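Local atomic coordinates of p-nitrophenyl phosphatase (Pho2) (Archaeoglobus fulgidus, PDB entry 3QGM), a protein that probably acts as a phosphatase of the haloacid dehalogenase (HAD) superfamily and binds a divalent metal ion, here calcium, at the C-terminal ends of strands in a parallel sheet. Residues I12-G17 and V210-D215; L230-V235 and V255-K260; D116-L121 and R143-I148. All coordinates share one frame; numbering follows the deposited sequence.

Contact 1 of 3, residues I12-G17 and V210-D215. With CA (calcium ion), chain E.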
# COMPACT_ATOMS: atom_id res chain seq x y z
N ILE A 12 16.74 27.78 2.91
CA ILE A 12 15.55 26.99 2.65
C ILE A 12 15.26 26.31 3.97
O ILE A 12 16.06 25.48 4.43
CB ILE A 12 15.78 25.94 1.56
CG1 ILE A 12 15.98 26.69 0.24
CG2 ILE A 12 14.57 24.96 1.49
CD1 ILE A 12 16.26 25.82 -0.99
N ILE A 13 14.15 26.73 4.60
CA ILE A 13 13.84 26.33 5.99
C ILE A 13 12.61 25.43 6.06
O ILE A 13 11.51 25.77 5.65
CB ILE A 13 13.77 27.52 6.95
CG1 ILE A 13 15.07 28.34 6.88
CG2 ILE A 13 13.59 27.02 8.37
CD1 ILE A 13 15.08 29.59 7.80
N ASP A 14 12.84 24.21 6.53
CA ASP A 14 11.72 23.30 6.92
C ASP A 14 10.92 23.99 8.05
O ASP A 14 11.51 24.64 8.93
CB ASP A 14 12.37 21.98 7.33
CG ASP A 14 11.46 21.01 8.07
OD1 ASP A 14 10.24 20.79 7.80
OD2 ASP A 14 12.07 20.39 8.97
N ILE A 15 9.59 23.88 8.00
CA ILE A 15 8.73 24.49 9.01
C ILE A 15 8.57 23.54 10.22
O ILE A 15 8.99 23.88 11.32
CB ILE A 15 7.35 24.81 8.44
CG1 ILE A 15 7.46 25.85 7.31
CG2 ILE A 15 6.38 25.34 9.54
CD1 ILE A 15 6.17 26.02 6.51
N ASP A 16 7.99 22.36 10.01
CA ASP A 16 7.69 21.47 11.15
C ASP A 16 8.92 20.82 11.77
O ASP A 16 9.71 20.13 11.10
CB ASP A 16 6.63 20.41 10.80
CG ASP A 16 5.55 20.27 11.91
OD1 ASP A 16 4.75 21.25 12.08
OD2 ASP A 16 5.53 19.22 12.60
N GLY A 17 9.09 21.08 13.06
CA GLY A 17 10.24 20.60 13.84
C GLY A 17 11.29 21.69 13.94
O GLY A 17 12.30 21.55 14.63
N VAL A 210 17.84 23.88 5.89
CA VAL A 210 17.78 23.65 7.33
C VAL A 210 16.55 22.82 7.58
O VAL A 210 15.48 23.11 6.99
CB VAL A 210 17.57 24.96 8.12
CG1 VAL A 210 17.51 24.65 9.64
CG2 VAL A 210 18.69 25.98 7.82
N GLY A 211 16.69 21.84 8.47
CA GLY A 211 15.62 20.95 8.80
C GLY A 211 15.91 20.03 9.96
O GLY A 211 16.99 20.07 10.56
N ASP A 212 14.93 19.20 10.27
CA ASP A 212 14.98 18.33 11.44
C ASP A 212 15.10 16.87 11.08
O ASP A 212 15.22 16.09 11.99
CB ASP A 212 13.78 18.56 12.38
CG ASP A 212 12.46 18.03 11.81
OD1 ASP A 212 12.26 18.05 10.58
OD2 ASP A 212 11.59 17.64 12.62
N GLN A 213 15.07 16.53 9.79
CA GLN A 213 15.17 15.14 9.31
C GLN A 213 16.30 14.93 8.30
O GLN A 213 16.37 15.56 7.23
CB GLN A 213 13.85 14.71 8.66
CG GLN A 213 12.69 14.63 9.63
CD GLN A 213 11.44 14.03 9.00
OE1 GLN A 213 11.08 12.90 9.29
NE2 GLN A 213 10.76 14.80 8.18
N ILE A 214 17.18 13.98 8.63
CA ILE A 214 18.33 13.67 7.78
C ILE A 214 17.89 13.13 6.45
O ILE A 214 18.33 13.60 5.39
CB ILE A 214 19.20 12.65 8.42
CG1 ILE A 214 19.66 13.19 9.78
CG2 ILE A 214 20.38 12.21 7.43
CD1 ILE A 214 21.10 13.51 9.89
N ASP A 215 16.97 12.18 6.48
CA ASP A 215 16.45 11.56 5.25
C ASP A 215 15.49 12.41 4.46
O ASP A 215 15.10 12.03 3.39
CB ASP A 215 15.73 10.26 5.58
CG ASP A 215 14.52 10.46 6.45
OD1 ASP A 215 13.54 9.76 6.23
OD2 ASP A 215 14.57 11.30 7.37
CA CA E . 10.42 18.73 9.44
O HOH W 1 9.54 17.15 11.07
O HOH W 2 11.19 17.60 7.79
O HOH W 3 8.32 18.30 8.49

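Contact 2 of 3, residues L230-V235 and V255-K260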
# COMPACT_ATOMS: atom_id res chain seq x y z
N LEU A 230 21.33 20.56 10.21
CA LEU A 230 20.33 19.82 10.96
C LEU A 230 20.14 20.48 12.32
O LEU A 230 21.11 20.78 13.04
CB LEU A 230 20.77 18.36 11.14
CG LEU A 230 19.74 17.48 11.89
CD1 LEU A 230 18.56 17.08 10.99
CD2 LEU A 230 20.43 16.23 12.40
N VAL A 231 18.89 20.70 12.68
CA VAL A 231 18.57 21.19 14.02
C VAL A 231 17.91 20.09 14.80
O VAL A 231 17.35 19.15 14.24
CB VAL A 231 17.69 22.46 14.03
CG1 VAL A 231 18.47 23.64 13.45
CG2 VAL A 231 16.34 22.22 13.33
N LEU A 232 17.95 20.25 16.11
CA LEU A 232 17.56 19.19 17.03
C LEU A 232 16.27 19.54 17.82
O LEU A 232 15.99 18.94 18.85
CB LEU A 232 18.75 18.87 17.96
CG LEU A 232 20.05 18.44 17.27
CD1 LEU A 232 21.13 18.18 18.29
CD2 LEU A 232 19.87 17.20 16.35
N THR A 233 15.49 20.48 17.30
CA THR A 233 14.20 20.86 17.88
C THR A 233 13.03 19.96 17.46
O THR A 233 11.95 20.12 17.98
CB THR A 233 13.84 22.34 17.58
OG1 THR A 233 14.18 22.66 16.22
CG2 THR A 233 14.60 23.27 18.57
N GLY A 234 13.26 18.98 16.56
CA GLY A 234 12.17 18.17 16.01
C GLY A 234 12.51 16.69 16.02
O GLY A 234 12.97 16.19 17.04
N VAL A 235 12.31 15.99 14.90
CA VAL A 235 12.48 14.53 14.83
C VAL A 235 13.90 14.03 15.28
O VAL A 235 14.03 12.97 15.93
CB VAL A 235 12.13 14.05 13.38
CG1 VAL A 235 12.55 12.63 13.13
CG2 VAL A 235 10.61 14.23 13.05
N VAL A 255 25.33 20.73 12.70
CA VAL A 255 24.26 20.37 13.62
C VAL A 255 24.16 21.46 14.68
O VAL A 255 25.17 21.87 15.23
CB VAL A 255 24.55 19.06 14.34
CG1 VAL A 255 23.36 18.65 15.23
CG2 VAL A 255 24.89 17.96 13.33
N PHE A 256 22.94 21.94 14.95
CA PHE A 256 22.69 22.92 15.98
C PHE A 256 21.47 22.48 16.76
O PHE A 256 20.59 21.81 16.22
CB PHE A 256 22.41 24.31 15.40
CG PHE A 256 23.58 24.96 14.81
CD1 PHE A 256 24.58 25.48 15.63
CD2 PHE A 256 23.72 25.04 13.43
CE1 PHE A 256 25.70 26.07 15.09
CE2 PHE A 256 24.82 25.64 12.88
CZ PHE A 256 25.83 26.15 13.70
N ASN A 257 21.41 22.88 18.02
CA ASN A 257 20.28 22.55 18.86
C ASN A 257 19.00 23.14 18.26
O ASN A 257 18.01 22.46 18.17
CB ASN A 257 20.52 23.05 20.30
CG ASN A 257 21.34 22.05 21.13
OD1 ASN A 257 21.25 20.84 20.93
ND2 ASN A 257 22.12 22.56 22.09
N SER A 258 19.06 24.39 17.84
CA SER A 258 17.91 25.05 17.25
C SER A 258 18.37 26.08 16.23
O SER A 258 19.56 26.40 16.15
CB SER A 258 17.11 25.79 18.35
OG SER A 258 17.88 26.85 18.83
N LEU A 259 17.41 26.63 15.47
CA LEU A 259 17.74 27.64 14.48
C LEU A 259 18.39 28.90 15.13
O LEU A 259 19.29 29.54 14.56
CB LEU A 259 16.49 28.01 13.67
CG LEU A 259 16.67 29.02 12.55
CD1 LEU A 259 17.52 28.39 11.46
CD2 LEU A 259 15.26 29.39 12.05
N LYS A 260 17.90 29.24 16.33
CA LYS A 260 18.48 30.35 17.10
C LYS A 260 19.98 30.16 17.21
O LYS A 260 20.75 31.06 16.88
CB LYS A 260 17.82 30.45 18.49
CG LYS A 260 18.62 31.21 19.55
CD LYS A 260 17.85 31.24 20.87
CE LYS A 260 18.77 31.08 22.08
NZ LYS A 260 19.51 29.73 22.07
O HOH W 4 14.75 25.36 15.55

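Contact 3 of 3, residues D116-L121 and R143-I148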
# COMPACT_ATOMS: atom_id res chain seq x y z
N ASP A 116 -11.60 8.48 -14.69
CA ASP A 116 -11.56 7.99 -16.06
C ASP A 116 -11.45 9.08 -17.11
O ASP A 116 -11.32 8.79 -18.28
CB ASP A 116 -12.79 7.07 -16.36
CG ASP A 116 -14.16 7.76 -16.02
OD1 ASP A 116 -14.15 8.92 -15.58
OD2 ASP A 116 -15.23 7.13 -16.19
N GLU A 117 -11.53 10.35 -16.71
CA GLU A 117 -11.36 11.46 -17.65
C GLU A 117 -10.02 12.13 -17.44
O GLU A 117 -9.58 12.88 -18.30
CB GLU A 117 -12.46 12.52 -17.44
CG GLU A 117 -13.88 12.03 -17.76
CD GLU A 117 -15.01 12.89 -17.12
OE1 GLU A 117 -14.79 13.68 -16.16
OE2 GLU A 117 -16.16 12.73 -17.60
N ALA A 118 -9.38 11.89 -16.30
CA ALA A 118 -8.15 12.60 -15.94
C ALA A 118 -7.02 12.39 -16.92
O ALA A 118 -6.84 11.28 -17.40
CB ALA A 118 -7.69 12.17 -14.54
N GLU A 119 -6.24 13.44 -17.18
CA GLU A 119 -4.92 13.30 -17.78
C GLU A 119 -3.81 13.14 -16.73
O GLU A 119 -2.73 12.68 -17.05
CB GLU A 119 -4.55 14.52 -18.62
CG GLU A 119 -5.71 15.24 -19.27
CD GLU A 119 -5.29 16.64 -19.73
OE1 GLU A 119 -4.14 16.73 -20.24
OE2 GLU A 119 -6.07 17.61 -19.55
N TYR A 120 -4.06 13.58 -15.49
CA TYR A 120 -3.10 13.44 -14.41
C TYR A 120 -3.75 12.76 -13.21
O TYR A 120 -4.88 13.11 -12.82
CB TYR A 120 -2.56 14.80 -13.95
CG TYR A 120 -1.54 15.48 -14.87
CD1 TYR A 120 -1.93 16.08 -16.06
CD2 TYR A 120 -0.17 15.52 -14.52
CE1 TYR A 120 -0.98 16.68 -16.91
CE2 TYR A 120 0.78 16.12 -15.37
CZ TYR A 120 0.35 16.71 -16.55
OH TYR A 120 1.26 17.33 -17.34
N LEU A 121 -3.00 11.83 -12.62
CA LEU A 121 -3.28 11.31 -11.32
C LEU A 121 -2.39 12.03 -10.31
O LEU A 121 -1.18 12.02 -10.44
CB LEU A 121 -3.01 9.76 -11.30
CG LEU A 121 -2.99 9.05 -9.94
CD1 LEU A 121 -4.34 9.25 -9.19
CD2 LEU A 121 -2.56 7.49 -10.13
N ARG A 143 -4.65 2.93 -16.24
CA ARG A 143 -4.81 3.61 -17.54
C ARG A 143 -3.50 4.19 -18.05
O ARG A 143 -3.37 4.47 -19.21
CB ARG A 143 -5.82 4.75 -17.46
CG ARG A 143 -7.26 4.33 -17.49
CD ARG A 143 -8.10 5.59 -17.30
NE ARG A 143 -7.81 6.49 -18.40
CZ ARG A 143 -7.82 7.81 -18.33
NH1 ARG A 143 -8.11 8.48 -17.19
NH2 ARG A 143 -7.53 8.47 -19.42
N GLY A 144 -2.55 4.41 -17.16
CA GLY A 144 -1.21 4.82 -17.58
C GLY A 144 -1.02 6.31 -17.71
O GLY A 144 -0.00 6.77 -18.22
N ILE A 145 -1.98 7.07 -17.18
CA ILE A 145 -1.86 8.52 -17.14
C ILE A 145 -0.71 8.98 -16.25
O ILE A 145 -0.20 8.26 -15.40
CB ILE A 145 -3.21 9.21 -16.78
CG1 ILE A 145 -3.64 8.97 -15.32
CG2 ILE A 145 -4.33 8.68 -17.73
CD1 ILE A 145 -4.95 9.71 -14.91
N ARG A 146 -0.25 10.18 -16.52
CA ARG A 146 0.88 10.77 -15.84
C ARG A 146 0.54 10.86 -14.35
O ARG A 146 -0.55 11.25 -13.99
CB ARG A 146 1.15 12.16 -16.44
CG ARG A 146 2.28 12.94 -15.81
CD ARG A 146 3.04 13.69 -16.95
NE ARG A 146 4.12 14.54 -16.48
CZ ARG A 146 5.38 14.12 -16.30
NH1 ARG A 146 5.73 12.86 -16.54
NH2 ARG A 146 6.29 14.99 -15.87
N TYR A 147 1.50 10.56 -13.51
CA TYR A 147 1.25 10.25 -12.13
C TYR A 147 2.21 11.08 -11.28
O TYR A 147 3.42 10.88 -11.30
CB TYR A 147 1.40 8.72 -11.97
CG TYR A 147 1.47 8.14 -10.58
CD1 TYR A 147 1.10 8.86 -9.45
CD2 TYR A 147 1.88 6.83 -10.42
CE1 TYR A 147 1.18 8.29 -8.17
CE2 TYR A 147 1.98 6.25 -9.15
CZ TYR A 147 1.62 6.97 -8.03
OH TYR A 147 1.76 6.38 -6.80
N ILE A 148 1.64 12.04 -10.56
CA ILE A 148 2.39 12.89 -9.69
C ILE A 148 2.03 12.66 -8.22
O ILE A 148 0.85 12.53 -7.87
CB ILE A 148 2.09 14.38 -9.98
CG1 ILE A 148 2.02 14.60 -11.50
CG2 ILE A 148 3.20 15.23 -9.35
CD1 ILE A 148 3.36 14.54 -12.17
O HOH W 5 -7.14 10.74 -20.54
O HOH W 6 -1.20 11.32 -18.96

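Contact 1 of 3, residues I12-G17 and V210-D215
I13 and V210 pair as neighbours in parallel strands 10-14 and 207-211 of the Rossmann-like HAD core, their CA atoms 4.9 Å apart. Two backbone bonds join the strands: V210 N donates to I12 O at 2.8 Å, and D14 N to V210 O at 2.9 Å. Beyond this ladder the segments leave the sheet, and the C-terminal ends of both strands deliver the ligands of a calcium ion. D14 and D16 fit the DxDx(T/V) signature of HAD enzymes, and D212 follows directly after strand 207-211.

D14 grips the calcium with both carboxylate oxygens, OD2 at 2.4 Å and OD1 at 2.6 Å. Its CG stands anti to the backbone N (chi1 166°), which carries the carboxylate across to segment 210-215, where OD2 also takes a weak bond from D212 N. D212 binds through OD1 alone, its side chain crossing that of D14 at about a right angle with the carboxylate planes 37° apart. D14 OD2 and D212 OD1 approach to 2.8 Å, a closeness of two acceptors that the shared cation probably makes tolerable. D16 contributes its backbone O, while its OD1 turns to the N of S22. Three waters complete the seven ligand atoms. G17 CA lies 3.5 Å from D212 OD2, where a CB would clash, and its positive phi also calls for glycine. D212 OD2 does not bind the metal; it accepts from V235 N and, at 2.6 Å, from water 1, itself a calcium ligand; on water 2, the hydrogen-bond donor is Q213 NE2.

Contact 2 of 3, residues L230-V235 and V255-K260
L230 O meets F256 N in a backbone hydrogen bond of 2.9 Å, and on the same oxygen V255 CA makes a CA-H...O contact. A second CA-H...O contact runs from V231 CA to F256 O. Past the strand ends L232 N donates to N257 O at 3.0 Å, with the donor lying well above the carbonyl plane, so this bond is less regular.

Apolar packing involves V231 on the sheet and L232 and T233 just beyond it. V231 CG1, anti to its own carbonyl carbon (chi1 -67°), comes 3.7 Å from S258 C and packs against the start of helix 259-264. L232 lies across segment 255-260, its CD1 meeting V255 CG1 at 3.8 Å; the same methyl rests against an amide oxygen, N257 OD1. T233 CG2 touches S258 CB at 3.6 Å.

A water also joins the segments: water 4 donates to T233 OG1 and accepts from L259 N in the first turn of the helix, just after the N-cap S258. T233 OG1 is also hydrogen-bonded to G17 O, near the metal site.

Strands 227-231 and 254-256 with helix 241-248 between them form a beta-alpha-beta unit, which ends the parallel sheet of the HAD core at edge strand 254-256.

Contact 3 of 3, residues D116-L121 and R143-I148
The Y120 ring has R146 CB over one face and I148 CG1 at its edge, in the ring plane. R146 runs alongside the ring in the same direction, R146 CG touching Y120 CE2 at 3.5 Å, and its guanidinium stands 74° from the ring plane. The Y147 ring carries L121 CD2 over one face in a CH-pi contact, 4.2 Å from the centroid and 19° off the normal. The R143 guanidinium lies between D116 O over one face and I145 CG2 over the opposite one, with water 5 at its edge.

R143 reaches back by a bend at chi3 (60°), and its NH1 donates to A118 O at 3.1 Å, on a lone pair in the carbonyl plane. Water 5 bridges R143 NH2 and the same carbonyl, while water 6 links E119 O with R146 N where the strands begin to pair. Two backbone bonds then join them: L121 N donates to R146 O, and I148 N lies 2.8 Å from its acceptor, L121 O. I145 CD1 packs against A118 CB, 3.7 Å away, and also meets L121 CB.

Y120 OH and R146 NH2 share E87 as partner, the first by a hydrogen bond and the second by a salt bridge. With an alanine here in place of Y120, the R146 methylenes would probably lose the ring they lie along, and E87 OE1 the phenol it bonds.

Helix 131-143 ends in a Schellman motif at G144 and completes the beta-alpha-beta unit of parallel strands 120-123 and 146-149. Y120 and I148 face helix 76-87, and on the flanks of the pair run strands 92-95, touched by L121, and 183-184, touched by R146.

Contacts 1 and 2 belong to one parallel sheet, in which strands 207-211 and 227-231 are neighbours, and meet directly by hydrogen bonds between loop 233-235 and the metal-site segments. Contact 1 is almost wholly buried and dominated by metal coordination, with two carboxylates, a backbone oxygen and waters as ligands; contact 2, at the sheet edge, is partly buried and held mainly by backbone bonds and aliphatic packing. Contact 3 lies in the other parallel sheet, its centre about 31 Å from that of contact 1, nested in the chain between that contact's segments. It too pairs parallel strands, but adds aromatic faces and two arginines, R143 exposed and R146 partly so, far from the calcium.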